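Local coordinates for coenzyme PQQ synthesis protein B (Methylobacterium extorquens, PDB 4Z7R), which binds zinc through a metallo-beta-lactamase-like fold and may help carry pyrroloquinoline quinone or its precursor to the periplasm, at residues T107-P112 against K133-A138. Numbering follows the deposited sequence.
Sequences TLYATP and KRQTIA
Leu108 is bonded through both its N and its O to the parallel neighbouring strand. Leu108 N gives its hydrogen to Lys133 O at 2.7 Å, and Leu108 O takes the one from Gln135 N at 2.8 Å. Further along, Ala110 N reaches Gln135 O only weakly, at 3.4 Å, but Ala110 O recovers a short bond from Ile137 N, just past the strand end.

The tight side carries Tyr109 and Ile137. With chi1 at -62°, the tyrosine ring swings beside its own backbone N, and its CD1 edge meets Ile137 CG1 at 3.7 Å, near the ring plane. Thr107 CG2 sits over one ring face, offset toward the rim, while Gln135 CG approaches CE1 obliquely at 3.8 Å. Phe143 and Pro145 also pack against this tyrosine. On the other face of the sheet, Leu108, Ala110 and Thr136 rest on Leu115 of helix 112-119, and the Arg134 guanidinium hydrogen-bonds with Ser119 OG through NH1 and with Met127 O through NH2.

The looser side follows the outer strand, 133-136. The Lys133 chain, bent at chi2, is exposed to solvent and its end leads away from strand 106-110. Gln135 turns off too, its amide reaching along its own strand so that NE2 binds Thr136 O at 2.9 Å, straight and on a lone pair.

Strand 106-110, helix 112-119 and strand 132-136 form a beta-alpha-beta unit at one border of a mixed sheet. Beyond the strands, Ile137 O is buried without a hydrogen-bond partner, facing Thr111 CA at 3.2 Å and Pro112 CD; backbone bonds and apolar packing thus hold the junction, and a nearly straight CA-H...O contact from Thr111 stands in for a hydrogen bond.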
loop_
_atom_site.group_PDB
_atom_site.type_symbol
_atom_site.label_atom_id
_atom_site.label_comp_id
_atom_site.label_asym_id
_atom_site.label_seq_id
_atom_site.Cartn_x
_atom_site.Cartn_y
_atom_site.Cartn_z
ATOM N N THR A 107 10.356 2.562 16.859
ATOM C CA THR A 107 9.866 3.825 17.395
ATOM C C THR A 107 9.332 4.706 16.270
ATOM O O THR A 107 10.018 4.949 15.275
ATOM C CB THR A 107 10.956 4.593 18.174
ATOM O OG1 THR A 107 11.463 3.772 19.235
ATOM C CG2 THR A 107 10.377 5.865 18.774
ATOM N N LEU A 108 8.096 5.163 16.430
ATOM C CA LEU A 108 7.478 6.072 15.478
ATOM C C LEU A 108 7.631 7.518 15.945
ATOM O O LEU A 108 7.169 7.881 17.028
ATOM C CB LEU A 108 6.001 5.719 15.287
ATOM C CG LEU A 108 5.169 6.618 14.375
ATOM C CD1 LEU A 108 5.739 6.620 12.964
ATOM C CD2 LEU A 108 3.723 6.151 14.371
ATOM N N TYR A 109 8.286 8.332 15.121
ATOM C CA TYR A 109 8.536 9.737 15.433
ATOM C C TYR A 109 7.711 10.681 14.568
ATOM O O TYR A 109 7.572 10.467 13.364
ATOM C CB TYR A 109 10.013 10.085 15.246
ATOM C CG TYR A 109 10.981 9.348 16.142
ATOM C CD1 TYR A 109 11.333 9.857 17.387
ATOM C CD2 TYR A 109 11.571 8.162 15.728
ATOM C CE1 TYR A 109 12.237 9.190 18.204
ATOM C CE2 TYR A 109 12.473 7.491 16.533
ATOM C CZ TYR A 109 12.803 8.009 17.769
ATOM O OH TYR A 109 13.696 7.335 18.569
ATOM N N ALA A 110 7.173 11.724 15.192
ATOM C CA ALA A 110 6.506 12.808 14.474
ATOM C C ALA A 110 6.326 14.006 15.400
ATOM O O ALA A 110 6.553 13.906 16.603
ATOM C CB ALA A 110 5.163 12.353 13.919
ATOM N N THR A 111 5.949 15.149 14.836
ATOM C CA THR A 111 5.605 16.303 15.656
ATOM C C THR A 111 4.356 15.961 16.470
ATOM O O THR A 111 3.622 15.042 16.102
ATOM C CB THR A 111 5.358 17.555 14.799
ATOM O OG1 THR A 111 4.238 17.331 13.933
ATOM C CG2 THR A 111 6.591 17.877 13.971
ATOM N N PRO A 112 4.113 16.684 17.579
ATOM C CA PRO A 112 2.928 16.381 18.391
ATOM C C PRO A 112 1.622 16.437 17.597
ATOM O O PRO A 112 0.756 15.586 17.789
ATOM C CB PRO A 112 2.959 17.469 19.467
ATOM C CG PRO A 112 4.407 17.792 19.615
ATOM C CD PRO A 112 4.963 17.708 18.217
ATOM N N LYS A 133 6.703 2.153 20.040
ATOM C CA LYS A 133 6.782 3.392 20.809
ATOM C C LYS A 133 6.448 4.598 19.943
ATOM O O LYS A 133 7.028 4.782 18.873
ATOM C CB LYS A 133 8.178 3.557 21.423
ATOM C CG LYS A 133 8.395 4.864 22.184
ATOM C CD LYS A 133 7.416 5.036 23.334
ATOM C CE LYS A 133 7.655 6.357 24.053
ATOM N NZ LYS A 133 6.675 6.599 25.145
ATOM N N ARG A 134 5.512 5.419 20.405
ATOM C CA ARG A 134 5.164 6.634 19.686
ATOM C C ARG A 134 5.760 7.842 20.398
ATOM O O ARG A 134 5.333 8.212 21.491
ATOM C CB ARG A 134 3.647 6.756 19.546
ATOM C CG ARG A 134 3.036 5.529 18.884
ATOM C CD ARG A 134 1.582 5.713 18.523
ATOM N NE ARG A 134 0.969 4.428 18.198
ATOM C CZ ARG A 134 -0.193 4.288 17.573
ATOM N NH1 ARG A 134 -0.874 5.358 17.187
ATOM N NH2 ARG A 134 -0.670 3.073 17.323
ATOM N N GLN A 135 6.762 8.444 19.768
ATOM C CA GLN A 135 7.536 9.502 20.399
ATOM C C GLN A 135 7.398 10.811 19.637
ATOM O O GLN A 135 7.785 10.903 18.472
ATOM C CB GLN A 135 9.011 9.098 20.481
ATOM C CG GLN A 135 9.923 10.168 21.063
ATOM C CD GLN A 135 9.560 10.508 22.492
ATOM O OE1 GLN A 135 9.625 9.657 23.377
ATOM N NE2 GLN A 135 9.177 11.757 22.726
ATOM N N THR A 136 6.836 11.821 20.292
ATOM C CA THR A 136 6.722 13.140 19.687
ATOM C C THR A 136 8.069 13.852 19.674
ATOM O O THR A 136 8.886 13.688 20.584
ATOM C CB THR A 136 5.688 14.026 20.414
ATOM O OG1 THR A 136 6.054 14.173 21.789
ATOM C CG2 THR A 136 4.298 13.411 20.326
ATOM N N ILE A 137 8.289 14.655 18.642
ATOM C CA ILE A 137 9.493 15.463 18.543
ATOM C C ILE A 137 9.050 16.894 18.259
ATOM O O ILE A 137 8.132 17.119 17.473
ATOM C CB ILE A 137 10.439 14.949 17.431
ATOM C CG1 ILE A 137 10.825 13.488 17.684
ATOM C CG2 ILE A 137 11.690 15.811 17.334
ATOM C CD1 ILE A 137 11.714 13.290 18.900
ATOM N N ALA A 138 9.725 17.862 18.867
ATOM C CA ALA A 138 9.340 19.260 18.721
ATOM C C ALA A 138 10.079 19.900 17.557
ATOM O O ALA A 138 11.111 19.392 17.125
ATOM C CB ALA A 138 9.612 20.023 20.012
#